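Local coordinates for mitogen activated protein kinase, putative (PDB 4QNY) that probably transfers phosphate from ATP to serine or threonine residues of protein substrates, as a mitogen-activated protein kinase of Leishmania donovani, at residues H126-I131 with H308-Q313; M188-A193 with S222-Q227; I207-I212 with R289-F294; P245-I250 with Y261-S266. All coordinates share one frame; numbering follows the deposited sequence. Where two conformers were deposited one is given.

Contact 1. Residues H126-I131 with H308-Q313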
# COMPACT_ATOMS: atom_id res chain seq x y z
N HIS A 126 -8.81 18.89 1.71
CA HIS A 126 -9.05 17.47 1.49
C HIS A 126 -7.74 16.69 1.47
O HIS A 126 -7.62 15.64 2.09
CB HIS A 126 -9.80 17.24 0.18
CG HIS A 126 -11.25 17.62 0.23
ND1 HIS A 126 -11.91 18.22 -0.82
CD2 HIS A 126 -12.18 17.46 1.21
CE1 HIS A 126 -13.17 18.42 -0.49
NE2 HIS A 126 -13.36 17.98 0.74
N ILE A 127 -6.76 17.23 0.74
CA ILE A 127 -5.46 16.59 0.59
C ILE A 127 -4.70 16.54 1.91
O ILE A 127 -4.09 15.52 2.24
CB ILE A 127 -4.61 17.32 -0.47
CG1 ILE A 127 -5.35 17.37 -1.81
CG2 ILE A 127 -3.27 16.64 -0.64
CD1 ILE A 127 -4.69 18.24 -2.84
N GLN A 128 -4.76 17.63 2.66
CA GLN A 128 -4.10 17.71 3.96
C GLN A 128 -4.56 16.59 4.90
O GLN A 128 -3.75 15.95 5.56
CB GLN A 128 -4.37 19.07 4.62
CG GLN A 128 -3.55 20.21 4.03
CD GLN A 128 -4.07 21.57 4.45
OE1 GLN A 128 -5.21 21.70 4.91
NE2 GLN A 128 -3.24 22.59 4.30
N PHE A 129 -5.87 16.37 4.94
CA PHE A 129 -6.45 15.36 5.81
C PHE A 129 -6.11 13.95 5.32
O PHE A 129 -5.85 13.05 6.12
CB PHE A 129 -7.97 15.53 5.91
CG PHE A 129 -8.61 14.71 6.99
CD1 PHE A 129 -8.02 14.59 8.23
CD2 PHE A 129 -9.82 14.06 6.76
CE1 PHE A 129 -8.61 13.84 9.23
CE2 PHE A 129 -10.41 13.31 7.75
CZ PHE A 129 -9.81 13.19 8.99
N PHE A 130 -6.10 13.77 4.00
CA PHE A 130 -5.70 12.50 3.40
C PHE A 130 -4.24 12.17 3.73
O PHE A 130 -3.94 11.07 4.20
CB PHE A 130 -5.89 12.53 1.88
CG PHE A 130 -7.30 12.32 1.44
CD1 PHE A 130 -8.20 11.63 2.24
CD2 PHE A 130 -7.73 12.79 0.21
CE1 PHE A 130 -9.51 11.43 1.83
CE2 PHE A 130 -9.04 12.59 -0.21
CZ PHE A 130 -9.92 11.91 0.60
N ILE A 131 -3.36 13.13 3.48
CA ILE A 131 -1.92 12.92 3.65
C ILE A 131 -1.54 12.67 5.10
O ILE A 131 -0.75 11.77 5.40
CB ILE A 131 -1.12 14.12 3.11
CG1 ILE A 131 -1.26 14.20 1.58
CG2 ILE A 131 0.34 14.01 3.49
CD1 ILE A 131 -0.80 12.95 0.86
N HIS A 308 5.45 18.87 9.23
CA HIS A 308 5.59 19.84 8.15
C HIS A 308 4.48 20.89 8.22
O HIS A 308 3.34 20.56 8.54
CB HIS A 308 5.59 19.13 6.80
CG HIS A 308 6.01 20.00 5.65
ND1 HIS A 308 5.12 20.76 4.92
CD2 HIS A 308 7.23 20.23 5.12
CE1 HIS A 308 5.77 21.42 3.98
NE2 HIS A 308 7.05 21.12 4.08
N PRO A 309 4.82 22.16 7.92
CA PRO A 309 3.87 23.28 7.92
C PRO A 309 2.61 23.06 7.07
O PRO A 309 1.61 23.74 7.30
CB PRO A 309 4.70 24.43 7.35
CG PRO A 309 6.09 24.11 7.77
CD PRO A 309 6.20 22.61 7.70
N PHE A 310 2.67 22.14 6.11
CA PHE A 310 1.52 21.87 5.26
C PHE A 310 0.40 21.17 6.03
O PHE A 310 -0.77 21.23 5.64
CB PHE A 310 1.93 21.02 4.05
CG PHE A 310 0.80 20.67 3.13
CD1 PHE A 310 0.10 21.66 2.45
CD2 PHE A 310 0.44 19.34 2.92
CE1 PHE A 310 -0.94 21.34 1.60
CE2 PHE A 310 -0.59 19.02 2.06
CZ PHE A 310 -1.28 20.01 1.40
N LEU A 311 0.76 20.53 7.14
CA LEU A 311 -0.20 19.78 7.94
C LEU A 311 -0.32 20.33 9.36
O LEU A 311 -0.71 19.60 10.27
CB LEU A 311 0.22 18.30 8.00
CG LEU A 311 0.51 17.61 6.67
CD1 LEU A 311 1.07 16.21 6.92
CD2 LEU A 311 -0.74 17.54 5.81
N GLU A 312 -0.00 21.61 9.53
CA GLU A 312 0.11 22.19 10.87
C GLU A 312 -1.21 22.25 11.63
O GLU A 312 -1.22 22.15 12.86
CB GLU A 312 0.72 23.60 10.78
CG GLU A 312 -0.11 24.60 9.99
CD GLU A 312 0.58 25.94 9.85
OE1 GLU A 312 1.54 26.20 10.61
OE2 GLU A 312 0.17 26.74 8.98
N GLN A 313 -2.32 22.41 10.92
CA GLN A 313 -3.63 22.50 11.56
C GLN A 313 -4.17 21.12 11.94
O GLN A 313 -5.23 21.02 12.56
CB GLN A 313 -4.63 23.22 10.66
CG GLN A 313 -4.44 24.73 10.60
CD GLN A 313 -5.50 25.41 9.75
OE1 GLN A 313 -6.20 26.32 10.22
NE2 GLN A 313 -5.63 24.99 8.50
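The F310 ring takes the side chain of Q128 on one face and I127 at its edge. Q128 CG makes a CH-pi contact there, 3.8 Å from the ring centroid and displaced toward the rim. I127 CG2 lies near the ring plane, 4.4 Å from F310 CZ. The amide of Q128 is not stacked: its plane is turned 62° from the ring. Q128 NE2 comes to 3.1 Å from F310 O, the carbonyl of the residue whose ring its own CG covers. With chi1 at 179°, F310 reaches away from its own N and toward helix 124-143. The H308 ring has P309 CD over one face and F310 CA at its edge. H308 ND1 accepts from F310 N at 3.1 Å, with the donor tilted out of the imidazole plane, and H308 NE2 is bonded to D286. The residues H308 to L311 read His-Pro-Phe-Leu, which fits the His-x-aromatic-hydrophobic signature at the C-terminal end of protein kinase catalytic domains. Here it is laid against helix 124-143 of the C-lobe. L311 lies alongside: its CD2 nears Q128 O at 3.4 Å, and its CD1 packs on I131 CG2 at 4.1 Å, the two side chains crossing at about a right angle. Helix 282-291 covers F310 through E283, A284 and L287, while L216 and L219 of helix 206-219 pack on I127 and I131.

Contact 2. Residues M188-A193 with S222-Q227; sequences MRWYRA and SRPLFQ
W190 lies against Q227, and this is the tight part of the contact. Q227 CA stands 3.5 Å from the centroid of the five-membered ring, 12° off its normal, a CH-pi contact over the face. The glutamine chain then runs extended across the indole, CG over its centre, with the amide plane only 15° from the ring plane. M188 SD lies over the opposite face, toward the rim, so the indole is sandwiched. P224 CB reaches W190 CE3 at 3.6 Å, and P224 CG reaches Y191 OH at the same distance. At the root of the indole, F226 O is 3.3 Å from W190 CB.

The R223 margin is loose and exposed, with R223 NH2 4.2 Å from W190 CZ3. No direct hydrogen bond joins the two segments. On the F226 side one water bridges them instead, donating to W190 O at 2.6 Å and accepting from F226 N at 3.1 Å.

The polar ends have other partners: W190 NE1 bonds to G228 O, Y191 OH to E218, and F226 O accepts from Q234. A193 is the first residue of the Ala-Pro-Glu motif that ends a kinase activation segment. That segment end is thus held to the loop before helix 231-242 by CH-pi and apolar contacts of the indole, with one water as the polar bridge.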
# COMPACT_ATOMS: atom_id res chain seq x y z
N MET A 188 2.21 -2.94 -11.69
CA MET A 188 2.27 -1.56 -11.22
C MET A 188 3.60 -1.28 -10.52
O MET A 188 3.78 -1.64 -9.36
CB MET A 188 1.10 -1.27 -10.28
CG MET A 188 1.04 0.17 -9.79
SD MET A 188 0.86 1.35 -11.14
CE MET A 188 -0.64 0.76 -11.91
N ARG A 189 4.51 -0.63 -11.24
CA ARG A 189 5.83 -0.29 -10.69
C ARG A 189 6.00 1.22 -10.53
O ARG A 189 7.06 1.69 -10.14
CB ARG A 189 6.94 -0.84 -11.59
CG ARG A 189 7.15 -0.03 -12.86
CD ARG A 189 8.31 -0.56 -13.69
NE ARG A 189 7.96 -1.79 -14.39
CZ ARG A 189 8.61 -2.94 -14.24
NH1 ARG A 189 9.65 -3.02 -13.42
NH2 ARG A 189 8.22 -4.02 -14.92
N TRP A 190 4.93 1.96 -10.81
CA TRP A 190 5.00 3.42 -10.88
C TRP A 190 5.24 4.09 -9.53
O TRP A 190 5.51 5.29 -9.47
CB TRP A 190 3.70 3.96 -11.49
CG TRP A 190 3.46 3.52 -12.90
CD1 TRP A 190 4.35 2.89 -13.72
CD2 TRP A 190 2.25 3.66 -13.64
NE1 TRP A 190 3.76 2.63 -14.94
CE2 TRP A 190 2.48 3.10 -14.92
CE3 TRP A 190 1.00 4.21 -13.36
CZ2 TRP A 190 1.50 3.07 -15.90
CZ3 TRP A 190 0.02 4.18 -14.34
CH2 TRP A 190 0.28 3.61 -15.60
N TYR A 191 5.16 3.32 -8.45
CA TYR A 191 5.26 3.89 -7.11
C TYR A 191 6.46 3.35 -6.35
O TYR A 191 6.57 3.53 -5.14
CB TYR A 191 3.96 3.63 -6.34
CG TYR A 191 2.76 4.20 -7.05
CD1 TYR A 191 2.36 5.52 -6.83
CD2 TYR A 191 2.03 3.44 -7.95
CE1 TYR A 191 1.27 6.05 -7.49
CE2 TYR A 191 0.93 3.96 -8.61
CZ TYR A 191 0.56 5.27 -8.37
OH TYR A 191 -0.53 5.80 -9.03
N ARG A 192 7.36 2.70 -7.08
CA ARG A 192 8.59 2.18 -6.49
C ARG A 192 9.64 3.27 -6.32
O ARG A 192 9.94 4.01 -7.25
CB ARG A 192 9.15 1.05 -7.35
CG ARG A 192 8.29 -0.21 -7.34
CD ARG A 192 8.84 -1.26 -8.29
NE ARG A 192 8.39 -2.60 -7.91
CZ ARG A 192 8.72 -3.71 -8.57
NH1 ARG A 192 9.50 -3.65 -9.63
NH2 ARG A 192 8.27 -4.88 -8.14
N ALA A 193 10.19 3.37 -5.11
CA ALA A 193 11.24 4.33 -4.80
C ALA A 193 12.48 4.06 -5.65
O ALA A 193 12.72 2.92 -6.05
CB ALA A 193 11.57 4.27 -3.31
N SER A 222 -2.90 15.61 -10.85
CA SER A 222 -2.05 15.01 -11.87
C SER A 222 -2.25 13.50 -11.98
O SER A 222 -2.67 12.84 -11.04
CB SER A 222 -0.58 15.30 -11.57
OG SER A 222 0.27 14.65 -12.50
N ARG A 223 -1.94 12.97 -13.16
CA ARG A 223 -1.84 11.53 -13.37
C ARG A 223 -0.54 11.04 -12.71
O ARG A 223 0.29 11.86 -12.34
CB ARG A 223 -1.86 11.20 -14.87
CG ARG A 223 -3.26 11.15 -15.46
CD ARG A 223 -3.97 9.86 -15.10
NE ARG A 223 -3.33 8.69 -15.69
CZ ARG A 223 -3.70 7.43 -15.48
NH1 ARG A 223 -4.73 7.17 -14.68
NH2 ARG A 223 -3.05 6.44 -16.07
N PRO A 224 -0.39 9.71 -12.53
CA PRO A 224 0.85 9.16 -11.96
C PRO A 224 2.12 9.77 -12.57
O PRO A 224 2.30 9.73 -13.79
CB PRO A 224 0.75 7.67 -12.28
CG PRO A 224 -0.71 7.41 -12.20
CD PRO A 224 -1.40 8.65 -12.72
N LEU A 225 2.97 10.32 -11.71
CA LEU A 225 4.12 11.10 -12.15
C LEU A 225 5.19 10.26 -12.86
O LEU A 225 5.80 10.72 -13.82
CB LEU A 225 4.76 11.81 -10.95
CG LEU A 225 3.82 12.58 -10.02
CD1 LEU A 225 4.60 13.20 -8.87
CD2 LEU A 225 3.04 13.64 -10.78
N PHE A 226 5.40 9.04 -12.39
CA PHE A 226 6.48 8.20 -12.91
C PHE A 226 5.95 6.92 -13.53
O PHE A 226 5.95 5.86 -12.89
CB PHE A 226 7.47 7.88 -11.79
CG PHE A 226 7.73 9.03 -10.86
CD1 PHE A 226 8.40 10.16 -11.30
CD2 PHE A 226 7.31 8.98 -9.54
CE1 PHE A 226 8.65 11.22 -10.45
CE2 PHE A 226 7.55 10.04 -8.68
CZ PHE A 226 8.22 11.16 -9.13
N GLN A 227 5.51 7.00 -14.78
CA GLN A 227 4.90 5.86 -15.46
C GLN A 227 5.91 5.08 -16.30
O GLN A 227 5.92 5.18 -17.53
CB GLN A 227 3.74 6.33 -16.34
CG GLN A 227 2.60 6.97 -15.57
CD GLN A 227 1.48 7.44 -16.48
OE1 GLN A 227 1.43 7.10 -17.66
NE2 GLN A 227 0.57 8.23 -15.92
O HOH W 1 4.20 7.49 -10.04

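Contact 3. Residues I207-I212 with R289-F294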
# COMPACT_ATOMS: atom_id res chain seq x y z
N ILE A 207 10.89 4.12 1.63
CA ILE A 207 10.23 3.73 0.39
C ILE A 207 8.72 3.94 0.48
O ILE A 207 8.05 4.10 -0.54
CB ILE A 207 10.52 2.26 0.01
CG1 ILE A 207 9.89 1.30 1.01
CG2 ILE A 207 12.02 2.02 -0.10
CD1 ILE A 207 9.86 -0.14 0.55
N ASP A 208 8.20 3.95 1.70
CA ASP A 208 6.78 4.22 1.91
C ASP A 208 6.50 5.71 1.81
O ASP A 208 5.41 6.12 1.39
CB ASP A 208 6.33 3.69 3.27
CG ASP A 208 6.25 2.17 3.31
OD1 ASP A 208 6.08 1.56 2.24
OD2 ASP A 208 6.36 1.60 4.41
N VAL A 209 7.48 6.52 2.18
CA VAL A 209 7.36 7.97 2.08
C VAL A 209 7.32 8.38 0.61
O VAL A 209 6.58 9.29 0.23
CB VAL A 209 8.53 8.69 2.79
CG1 VAL A 209 8.41 10.20 2.63
CG2 VAL A 209 8.58 8.30 4.26
N TRP A 210 8.10 7.69 -0.20
CA TRP A 210 8.12 7.92 -1.64
C TRP A 210 6.75 7.68 -2.25
O TRP A 210 6.29 8.43 -3.10
CB TRP A 210 9.17 7.02 -2.32
CG TRP A 210 9.24 7.21 -3.81
CD1 TRP A 210 8.54 6.52 -4.76
CD2 TRP A 210 10.06 8.15 -4.51
NE1 TRP A 210 8.87 6.98 -6.01
CE2 TRP A 210 9.80 7.97 -5.89
CE3 TRP A 210 10.98 9.12 -4.12
CZ2 TRP A 210 10.44 8.73 -6.87
CZ3 TRP A 210 11.62 9.87 -5.09
CH2 TRP A 210 11.34 9.68 -6.45
N GLY A 211 6.09 6.61 -1.79
CA GLY A 211 4.76 6.28 -2.25
C GLY A 211 3.74 7.35 -1.92
O GLY A 211 2.84 7.63 -2.71
N ILE A 212 3.88 7.96 -0.74
CA ILE A 212 3.00 9.04 -0.32
C ILE A 212 3.22 10.28 -1.19
O ILE A 212 2.27 10.98 -1.54
CB ILE A 212 3.21 9.39 1.16
CG1 ILE A 212 2.84 8.20 2.05
CG2 ILE A 212 2.37 10.60 1.56
CD1 ILE A 212 1.39 7.78 1.94
N ARG A 289 8.17 18.04 -2.82
CA ARG A 289 9.57 18.03 -3.23
C ARG A 289 10.43 17.17 -2.29
O ARG A 289 11.26 16.39 -2.75
CB ARG A 289 10.12 19.46 -3.26
CG ARG A 289 11.63 19.55 -3.40
CD ARG A 289 12.17 20.82 -2.75
NE ARG A 289 11.91 20.84 -1.31
CZ ARG A 289 12.71 20.30 -0.40
NH1 ARG A 289 13.84 19.71 -0.77
NH2 ARG A 289 12.40 20.37 0.89
N HIS A 290 10.21 17.33 -0.99
CA HIS A 290 11.01 16.64 0.01
C HIS A 290 10.65 15.16 0.11
O HIS A 290 11.50 14.33 0.42
CB HIS A 290 10.85 17.32 1.37
CG HIS A 290 12.04 17.17 2.26
ND1 HIS A 290 12.22 17.91 3.41
CD2 HIS A 290 13.12 16.35 2.18
CE1 HIS A 290 13.35 17.57 3.99
NE2 HIS A 290 13.92 16.62 3.27
N MET A 291 9.39 14.84 -0.16
CA MET A 291 8.94 13.45 -0.17
C MET A 291 9.52 12.69 -1.36
O MET A 291 9.67 11.47 -1.31
CB MET A 291 7.41 13.37 -0.22
CG MET A 291 6.73 13.51 1.14
SD MET A 291 4.93 13.41 1.00
CE MET A 291 4.46 13.43 2.73
N LEU A 292 9.83 13.41 -2.42
CA LEU A 292 10.33 12.79 -3.64
C LEU A 292 11.80 13.10 -3.88
O LEU A 292 12.21 13.43 -5.00
CB LEU A 292 9.49 13.23 -4.84
CG LEU A 292 8.03 12.78 -4.82
CD1 LEU A 292 7.26 13.36 -6.00
CD2 LEU A 292 7.94 11.26 -4.82
N VAL A 293 12.60 13.00 -2.82
CA VAL A 293 14.04 13.17 -2.93
C VAL A 293 14.69 11.84 -3.29
O VAL A 293 14.36 10.80 -2.71
CB VAL A 293 14.65 13.71 -1.62
CG1 VAL A 293 16.17 13.69 -1.67
CG2 VAL A 293 14.15 15.12 -1.35
N PHE A 294 15.61 11.87 -4.26
CA PHE A 294 16.30 10.68 -4.75
C PHE A 294 16.93 9.86 -3.63
O PHE A 294 16.56 8.70 -3.41
CB PHE A 294 17.36 11.09 -5.77
CG PHE A 294 18.18 9.94 -6.29
CD1 PHE A 294 17.70 9.13 -7.31
CD2 PHE A 294 19.44 9.68 -5.76
CE1 PHE A 294 18.46 8.08 -7.79
CE2 PHE A 294 20.20 8.62 -6.24
CZ PHE A 294 19.71 7.83 -7.25
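W210 and L292 meet at about a right angle. The methyl L292 CD2 points at the face of the indole, 3.7 Å from the centroid of the six-membered ring and 8° off its normal, a centred CH-pi contact. CB of W210 itself points away from 289-294, but chi1 of 180° brings the six-membered ring back to L292. The far end of the ring therefore reaches the backbone as well, with W210 CZ3 3.5 Å from L292 C. V293 O approaches the same ring at its edge, 3.7 Å from W210 CZ3, and also accepts a hydrogen bond from R299.

M291 is extended beyond CG, so that its CG meets V209 and its far end I212, one helical turn further on. M291 CG touches V209 CG1 at 4.0 Å, the two side chains about perpendicular. Further along, M291 CE touches I212 CG2 at 3.7 Å, where the chains cross at a slant. No hydrogen bond spans the two segments, and the interface is apolar and buried. Helix 282-291 ends here: L292 is the first residue to leave helical geometry, and the indole lies over it.

On another side of helix 206-219, the D208 carboxylate accepts hydrogen bonds from the backbone N of H148 and R149, in the His-Arg-Asp motif of the catalytic loop. A tryptophan two residues after this aspartate belongs to the Asp-x-Trp-x-x-Gly signature of the long central helix of the kinase C-lobe, the helix usually named F.

Contact 4. Residues P245-I250 with Y261-S266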
# COMPACT_ATOMS: atom_id res chain seq x y z
N PRO A 245 20.47 13.72 -9.91
CA PRO A 245 21.02 13.85 -8.56
C PRO A 245 22.53 14.11 -8.58
O PRO A 245 23.18 13.84 -9.59
CB PRO A 245 20.72 12.49 -7.92
CG PRO A 245 19.73 11.82 -8.83
CD PRO A 245 20.02 12.35 -10.19
N SER A 246 23.06 14.62 -7.48
CA SER A 246 24.50 14.87 -7.37
C SER A 246 25.27 13.56 -7.42
O SER A 246 24.72 12.49 -7.18
CB SER A 246 24.81 15.62 -6.07
OG SER A 246 24.47 14.85 -4.94
N GLU A 247 26.56 13.66 -7.73
CA GLU A 247 27.43 12.49 -7.84
C GLU A 247 27.47 11.72 -6.52
O GLU A 247 27.49 10.48 -6.52
CB GLU A 247 28.84 12.91 -8.25
CG GLU A 247 29.78 11.75 -8.56
CD GLU A 247 29.71 11.29 -10.00
OE1 GLU A 247 28.65 11.48 -10.64
OE2 GLU A 247 30.72 10.74 -10.51
N GLU A 248 27.47 12.45 -5.41
CA GLU A 248 27.53 11.84 -4.09
C GLU A 248 26.23 11.12 -3.74
O GLU A 248 26.23 10.16 -2.97
CB GLU A 248 27.85 12.90 -3.03
N ASP A 249 25.12 11.60 -4.29
CA ASP A 249 23.83 10.98 -4.05
C ASP A 249 23.67 9.72 -4.91
O ASP A 249 23.12 8.72 -4.46
CB ASP A 249 22.69 11.96 -4.33
CG ASP A 249 22.51 12.96 -3.21
OD1 ASP A 249 22.69 12.58 -2.04
OD2 ASP A 249 22.17 14.13 -3.50
N ILE A 250 24.15 9.79 -6.15
CA ILE A 250 24.12 8.65 -7.05
C ILE A 250 24.93 7.50 -6.46
O ILE A 250 24.51 6.34 -6.50
CB ILE A 250 24.66 9.01 -8.45
CG1 ILE A 250 23.78 10.09 -9.09
CG2 ILE A 250 24.71 7.78 -9.34
CD1 ILE A 250 24.27 10.53 -10.45
N TYR A 261 24.77 3.58 -15.20
CA TYR A 261 23.81 4.01 -16.20
C TYR A 261 23.33 5.43 -15.94
O TYR A 261 23.14 6.22 -16.87
CB TYR A 261 22.61 3.05 -16.24
CG TYR A 261 21.48 3.54 -17.12
CD1 TYR A 261 21.52 3.38 -18.50
CD2 TYR A 261 20.36 4.15 -16.57
CE1 TYR A 261 20.49 3.82 -19.30
CE2 TYR A 261 19.32 4.59 -17.36
CZ TYR A 261 19.39 4.42 -18.73
OH TYR A 261 18.36 4.86 -19.53
N LEU A 262 23.13 5.76 -14.67
CA LEU A 262 22.61 7.06 -14.28
C LEU A 262 23.62 8.17 -14.56
O LEU A 262 23.24 9.31 -14.83
CB LEU A 262 22.23 7.05 -12.79
CG LEU A 262 21.54 8.30 -12.24
CD1 LEU A 262 20.37 8.71 -13.12
CD2 LEU A 262 21.08 8.06 -10.81
N LYS A 263 24.90 7.83 -14.51
CA LYS A 263 25.96 8.81 -14.74
C LYS A 263 26.15 9.12 -16.22
O LYS A 263 26.46 10.25 -16.59
CB LYS A 263 27.28 8.33 -14.12
CG LYS A 263 27.28 8.34 -12.60
CD LYS A 263 28.52 7.66 -12.05
CE LYS A 263 28.49 7.61 -10.53
NZ LYS A 263 29.61 6.80 -9.97
N LYS A 264 25.98 8.10 -17.06
CA LYS A 264 26.11 8.27 -18.51
C LYS A 264 24.90 8.98 -19.10
O LYS A 264 24.93 9.41 -20.25
CB LYS A 264 26.30 6.91 -19.19
CG LYS A 264 27.70 6.34 -19.09
CD LYS A 264 27.84 5.08 -19.94
CE LYS A 264 27.68 5.38 -21.42
NZ LYS A 264 28.80 6.21 -21.95
N LYS A 265 23.85 9.10 -18.30
CA LYS A 265 22.61 9.72 -18.76
C LYS A 265 22.78 11.23 -18.84
O LYS A 265 23.52 11.83 -18.06
CB LYS A 265 21.45 9.36 -17.82
CG LYS A 265 20.08 9.76 -18.34
N SER A 266 22.10 11.86 -19.80
CA SER A 266 22.17 13.30 -19.98
C SER A 266 21.62 14.03 -18.76
O SER A 266 20.74 13.52 -18.06
CB SER A 266 21.40 13.72 -21.24
OG SER A 266 21.92 13.09 -22.39
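K263 crosses E247 at about a right angle, its methylenes beside the carboxylate. From CB the lysine chain runs extended. Its CG lies 3.9 Å from E247 OE1 and also nears I250 CG2. CD is 4.1 Å from both carboxylate oxygens. CE is the closest, 3.8 Å from E247 OE2, with I250 CG2 at 4.0 Å. At the tip, NZ stays 4.1 Å from E247 OE2, beyond a salt bridge, and bonds instead to N251 OD1. The carboxylate thus meets mainly the methylenes, although opposite charges this near probably still attract. E247 gets there by a bend at chi2 (88°).

Beneath this exposed pair lies the buried part. I250 and L262 point toward each other, and I250 CG1 meets L262 CD2 at 3.8 Å. P245 CD adds a looser contact to the same methyl. S246 is the N-cap of the short helix 247-250, its OG accepting a weak capping bond from D249 N. F294 touches both P245 and L262 from the loop after helix 282-291. The two short helices after helix 231-242 are consistent with the MAP kinase insert of the C-lobe, which follows helix G.

How the contacts relate
From the N terminus, contact 1 opens first, on helix 124-143, and closes last, at 308-313. Its long loop encloses the other three contacts. Contact 2 opens at 188-193 and contact 3 at 207-212. Contact 2 then closes at 222-227, before contact 3 closes at 289-294, so these two cross. Contact 4 opens and closes within the span of contact 3, after contact 2 is complete. Contacts 2 and 3 touch where W210 meets F226 and A193. F294 joins contact 3 to contact 4, and I131 joins contact 1 to I212 and M291. Together they tie the end of the activation segment, helices 124-143, 206-219 and 282-291, the probable MAP kinase insert and segment 308-313 into one C-lobe.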